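Local structure of GAF (Saccharomyces cerevisiae, 1F5M) at residues B[22-27]-B[54-59]; B[80-83]-B[89-92]. The protein reduces the R form of free methionine sulfoxide to methionine, with thioredoxin as the reductant, and so takes part in protection against oxidative stress. All blocks are in the same frame, centred on the assembly; numbering follows the deposited sequence.

Both contacts are largely buried, yet they lie on opposite sides of the chain's centre, with their own centres about 24 Å apart and nearest atoms about 9 Å apart. Contact 1 joins two helices, 21-36 and 42-59, by aliphatic side chains and two hydroxyls, and no hydrogen bond passes between its segments. Contact 2 belongs to the antiparallel sheet: strand 79-85 meets the loop leading into strand 93-95, outermost within this chain, and a backbone hydrogen bond carries it, with a leucine lying against carbonyl oxygens. The second subunit barely reaches contact 1, at His55, whereas it packs on and hydrogen-bonds to contact 2, which also holds the disulfide cysteine Cys91.

Contact 1 of 2, residues B[22-27]-B[54-59]; sequences EEILEQ and WHAYKS
Ile24 reaches across to Ala56 and Ser59 between two nearly antiparallel helices, whose local axes run at 174° to each other and come within 10.2 Å. The apolar part is small: the CG2 methyl of Ile24 meets CB of Ala56 at 3.8 Å, tip to tip. With CG2 anti to the backbone N, the CG1 branch falls beside that nitrogen (chi1 -66°) and extends so that CD1 comes to 3.4 Å from OG of Ser59. Leu25 adds a loose contact, its CD2 lying 4.5 Å from OH of Tyr57.

No hydrogen bond joins the two segments; the polar groups find partners on their own helix or beyond. Ser59 OG turns back on its own helix and donates to Ala56 O at 3.0 Å, tilted 27° from the carbonyl plane; this ties down the hydroxyl, which presents its oxygen to the isoleucine methyl. Tyr57 OH is hydrogen-bonded to Asp162 of helix 160-176, and Phe165 of the same helix touches Leu25, extending the packing to a third helix. Tyr57 also touches Ile64 of strand 64-72. Such antiparallel packing of two helices next to a third belongs to the helical layer that backs the central sheet of the GAF fold.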
loop_
_atom_site.group_PDB
_atom_site.type_symbol
_atom_site.label_atom_id
_atom_site.label_comp_id
_atom_site.label_asym_id
_atom_site.label_seq_id
_atom_site.Cartn_x
_atom_site.Cartn_y
_atom_site.Cartn_z
ATOM N N GLU B 22 -10.672 -18.195 12.799
ATOM C CA GLU B 22 -10.050 -17.766 14.049
ATOM C C GLU B 22 -8.535 -17.905 13.979
ATOM O O GLU B 22 -7.813 -17.029 14.444
ATOM C CB GLU B 22 -10.603 -18.560 15.246
ATOM C CG GLU B 22 -12.162 -18.565 15.322
ATOM C CD GLU B 22 -12.820 -17.176 15.090
ATOM O OE1 GLU B 22 -12.621 -16.277 15.950
ATOM O OE2 GLU B 22 -13.542 -16.992 14.058
ATOM N N GLU B 23 -8.053 -18.998 13.399
ATOM C CA GLU B 23 -6.597 -19.222 13.280
ATOM C C GLU B 23 -5.936 -18.140 12.430
ATOM O O GLU B 23 -4.880 -17.602 12.782
ATOM C CB GLU B 23 -6.281 -20.560 12.596
ATOM C CG GLU B 23 -6.628 -21.810 13.361
ATOM C CD GLU B 23 -6.089 -23.062 12.668
ATOM O OE1 GLU B 23 -6.476 -23.318 11.498
ATOM O OE2 GLU B 23 -5.272 -23.791 13.294
ATOM N N ILE B 24 -6.549 -17.867 11.276
ATOM C CA ILE B 24 -6.042 -16.882 10.340
ATOM C C ILE B 24 -5.961 -15.485 10.962
ATOM O O ILE B 24 -4.969 -14.780 10.828
ATOM C CB ILE B 24 -6.933 -16.858 9.073
ATOM C CG1 ILE B 24 -6.799 -18.196 8.342
ATOM C CG2 ILE B 24 -6.559 -15.691 8.174
ATOM C CD1 ILE B 24 -7.612 -18.269 7.075
ATOM N N LEU B 25 -6.991 -15.082 11.670
ATOM C CA LEU B 25 -6.980 -13.753 12.254
ATOM C C LEU B 25 -6.054 -13.676 13.454
ATOM O O LEU B 25 -5.436 -12.619 13.735
ATOM C CB LEU B 25 -8.415 -13.353 12.644
ATOM C CG LEU B 25 -9.410 -13.383 11.469
ATOM C CD1 LEU B 25 -10.776 -12.870 11.909
ATOM C CD2 LEU B 25 -8.869 -12.537 10.343
ATOM N N GLU B 26 -5.946 -14.777 14.185
ATOM C CA GLU B 26 -5.071 -14.742 15.334
ATOM C C GLU B 26 -3.633 -14.672 14.826
ATOM O O GLU B 26 -2.798 -13.990 15.405
ATOM C CB GLU B 26 -5.284 -15.977 16.229
ATOM C CG GLU B 26 -4.506 -15.870 17.532
ATOM C CD GLU B 26 -4.505 -14.431 18.114
ATOM O OE1 GLU B 26 -5.630 -13.922 18.491
ATOM O OE2 GLU B 26 -3.370 -13.834 18.178
ATOM N N GLN B 27 -3.359 -15.367 13.732
ATOM C CA GLN B 27 -2.019 -15.348 13.138
ATOM C C GLN B 27 -1.687 -13.977 12.597
ATOM O O GLN B 27 -0.518 -13.599 12.522
ATOM C CB GLN B 27 -1.918 -16.334 11.975
ATOM C CG GLN B 27 -1.232 -17.638 12.338
ATOM C CD GLN B 27 -1.323 -18.676 11.223
ATOM O OE1 GLN B 27 -1.072 -18.368 10.036
ATOM N NE2 GLN B 27 -1.678 -19.923 11.595
ATOM N N TRP B 54 -5.332 -7.858 3.580
ATOM C CA TRP B 54 -5.717 -8.211 2.229
ATOM C C TRP B 54 -5.647 -9.734 2.039
ATOM O O TRP B 54 -6.610 -10.363 1.607
ATOM C CB TRP B 54 -4.760 -7.526 1.192
ATOM C CG TRP B 54 -5.044 -8.027 -0.230
ATOM C CD1 TRP B 54 -4.631 -9.202 -0.785
ATOM C CD2 TRP B 54 -5.895 -7.412 -1.180
ATOM N NE1 TRP B 54 -5.177 -9.360 -2.028
ATOM C CE2 TRP B 54 -5.960 -8.270 -2.305
ATOM C CE3 TRP B 54 -6.635 -6.212 -1.195
ATOM C CZ2 TRP B 54 -6.727 -7.969 -3.448
ATOM C CZ3 TRP B 54 -7.403 -5.909 -2.332
ATOM C CH2 TRP B 54 -7.438 -6.791 -3.448
ATOM N N HIS B 55 -4.477 -10.315 2.328
ATOM C CA HIS B 55 -4.282 -11.738 2.157
ATOM C C HIS B 55 -5.124 -12.597 3.081
ATOM O O HIS B 55 -5.551 -13.682 2.680
ATOM C CB HIS B 55 -2.803 -12.065 2.292
ATOM C CG HIS B 55 -1.985 -11.529 1.156
ATOM N ND1 HIS B 55 -1.909 -12.161 -0.075
ATOM C CD2 HIS B 55 -1.327 -10.356 1.018
ATOM C CE1 HIS B 55 -1.247 -11.393 -0.921
ATOM N NE2 HIS B 55 -0.888 -10.286 -0.282
ATOM N N ALA B 56 -5.330 -12.153 4.306
ATOM C CA ALA B 56 -6.192 -12.913 5.226
ATOM C C ALA B 56 -7.596 -13.049 4.626
ATOM O O ALA B 56 -8.171 -14.161 4.560
ATOM C CB ALA B 56 -6.301 -12.220 6.576
ATOM N N TYR B 57 -8.171 -11.934 4.202
ATOM C CA TYR B 57 -9.516 -12.024 3.646
ATOM C C TYR B 57 -9.586 -12.786 2.342
ATOM O O TYR B 57 -10.605 -13.426 2.065
ATOM C CB TYR B 57 -10.150 -10.635 3.506
ATOM C CG TYR B 57 -10.704 -10.214 4.836
ATOM C CD1 TYR B 57 -9.902 -9.546 5.756
ATOM C CD2 TYR B 57 -11.975 -10.649 5.248
ATOM C CE1 TYR B 57 -10.331 -9.335 7.065
ATOM C CE2 TYR B 57 -12.413 -10.444 6.554
ATOM C CZ TYR B 57 -11.584 -9.794 7.458
ATOM O OH TYR B 57 -11.930 -9.663 8.781
ATOM N N LYS B 58 -8.510 -12.753 1.550
ATOM C CA LYS B 58 -8.508 -13.483 0.290
ATOM C C LYS B 58 -8.564 -14.963 0.615
ATOM O O LYS B 58 -9.266 -15.715 -0.056
ATOM C CB LYS B 58 -7.222 -13.194 -0.545
ATOM C CG LYS B 58 -7.332 -11.969 -1.485
ATOM C CD LYS B 58 -8.617 -12.069 -2.312
ATOM C CE LYS B 58 -8.814 -10.975 -3.369
ATOM N NZ LYS B 58 -10.307 -10.832 -3.775
ATOM N N SER B 59 -7.827 -15.394 1.642
ATOM C CA SER B 59 -7.816 -16.812 1.970
ATOM C C SER B 59 -9.113 -17.239 2.651
ATOM O O SER B 59 -9.496 -18.399 2.528
ATOM C CB SER B 59 -6.592 -17.184 2.812
ATOM O OG SER B 59 -6.758 -16.797 4.142
#

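Contact 2 of 2, residues B[80-83]-B[89-92]; sequences LILG and VACQ
The backbones of Leu82 and Gln92 come together with their CA atoms 4.9 Å apart, joined by a hydrogen bond from Leu82 N to Gln92 O of 2.9 Å. This is where the antiparallel sheet of the GAF domain takes up the strand that is outermost within this chain: the polypeptide leaves strand 79-85, loops round, and enters strand 93-95, whose Ile94 is joined to Leu80 by backbone hydrogen bonding. The bond from Leu82 is fairly straight at the hydrogen (164°), but the donor stands 42° out of the carbonyl plane. Gln92 O has a second, weaker neighbour, the CA-H of Ile81, with CA at 3.5 Å.

Among the side chains, Leu82 does most of the touching. Its CB is directed at the loop, and a first torsion skewed from the staggered positions (chi1 -148°) brings CG close to the carbonyl oxygen of Cys91. From there CD1 goes on to Ala90, 3.8 Å from the carbonyl O and 4.5 Å from the methyl CB. Ile81 turns its CB the other way, although its CG2 remains 3.9 Å from Gln92 O.

The methyl of Ala90 also touches Trp66 and Tyr70 of strand 64-72, Tyr70 OH is hydrogen-bonded to Cys91 O, and the disulfide from Cys91 SG fastens this loop to the one around Cys125, 34 residues on in sequence. In the second subunit, Leu35 O and His9 bond to NE2 and OE1 of the Gln92 amide, while Asn48 bonds to Ala90 O and packs on Leu82. Between the two segments, the shortest side-chain approach is apolar carbon against a carbonyl: CG of Leu82 stands 3.2 Å from Cys91 O.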
loop_
_atom_site.group_PDB
_atom_site.type_symbol
_atom_site.label_atom_id
_atom_site.label_comp_id
_atom_site.label_asym_id
_atom_site.label_seq_id
_atom_site.Cartn_x
_atom_site.Cartn_y
_atom_site.Cartn_z
ATOM N N LEU B 80 -9.647 13.042 7.146
ATOM C CA LEU B 80 -8.905 11.784 6.947
ATOM C C LEU B 80 -8.149 11.888 5.623
ATOM O O LEU B 80 -8.718 12.312 4.622
ATOM C CB LEU B 80 -9.863 10.599 6.841
ATOM C CG LEU B 80 -10.641 10.183 8.098
ATOM C CD1 LEU B 80 -11.714 9.140 7.675
ATOM C CD2 LEU B 80 -9.693 9.573 9.127
ATOM N N ILE B 81 -6.890 11.502 5.628
ATOM C CA ILE B 81 -6.056 11.522 4.414
ATOM C C ILE B 81 -5.718 10.058 4.077
ATOM O O ILE B 81 -5.384 9.266 4.977
ATOM C CB ILE B 81 -4.726 12.213 4.645
ATOM C CG1 ILE B 81 -4.943 13.549 5.340
ATOM C CG2 ILE B 81 -4.028 12.471 3.328
ATOM C CD1 ILE B 81 -3.605 14.229 5.594
ATOM N N LEU B 82 -5.774 9.733 2.790
ATOM C CA LEU B 82 -5.482 8.378 2.284
ATOM C C LEU B 82 -4.094 7.891 2.737
ATOM O O LEU B 82 -3.094 8.604 2.540
ATOM C CB LEU B 82 -5.493 8.388 0.750
ATOM C CG LEU B 82 -5.958 7.141 -0.033
ATOM C CD1 LEU B 82 -5.227 7.070 -1.353
ATOM C CD2 LEU B 82 -5.807 5.908 0.739
ATOM N N GLY B 83 -4.054 6.681 3.325
ATOM C CA GLY B 83 -2.827 6.047 3.790
ATOM C C GLY B 83 -2.611 4.772 2.983
ATOM O O GLY B 83 -3.273 4.586 1.948
ATOM N N VAL B 89 -6.881 2.217 -6.925
ATOM C CA VAL B 89 -6.770 3.648 -6.589
ATOM C C VAL B 89 -8.054 4.133 -5.843
ATOM O O VAL B 89 -9.174 3.746 -6.173
ATOM C CB VAL B 89 -6.486 4.431 -7.913
ATOM C CG1 VAL B 89 -6.726 5.917 -7.756
ATOM C CG2 VAL B 89 -4.986 4.182 -8.314
ATOM N N ALA B 90 -7.861 4.989 -4.838
ATOM C CA ALA B 90 -8.928 5.445 -3.971
ATOM C C ALA B 90 -8.933 6.945 -3.692
ATOM O O ALA B 90 -7.955 7.647 -3.994
ATOM C CB ALA B 90 -8.818 4.701 -2.646
ATOM N N CYS B 91 -10.032 7.391 -3.078
ATOM C CA CYS B 91 -10.254 8.787 -2.721
ATOM C C CYS B 91 -9.131 9.255 -1.776
ATOM O O CYS B 91 -8.717 8.526 -0.867
ATOM C CB CYS B 91 -11.630 8.929 -2.048
ATOM S SG CYS B 91 -13.020 7.958 -2.747
ATOM N N GLN B 92 -8.633 10.466 -2.012
ATOM C CA GLN B 92 -7.528 11.051 -1.259
ATOM C C GLN B 92 -7.857 11.666 0.097
ATOM O O GLN B 92 -7.013 11.708 1.015
ATOM C CB GLN B 92 -6.835 12.112 -2.135
ATOM C CG GLN B 92 -6.430 11.609 -3.510
ATOM C CD GLN B 92 -7.434 11.940 -4.592
ATOM O OE1 GLN B 92 -8.663 11.877 -4.374
ATOM N NE2 GLN B 92 -6.923 12.302 -5.781
#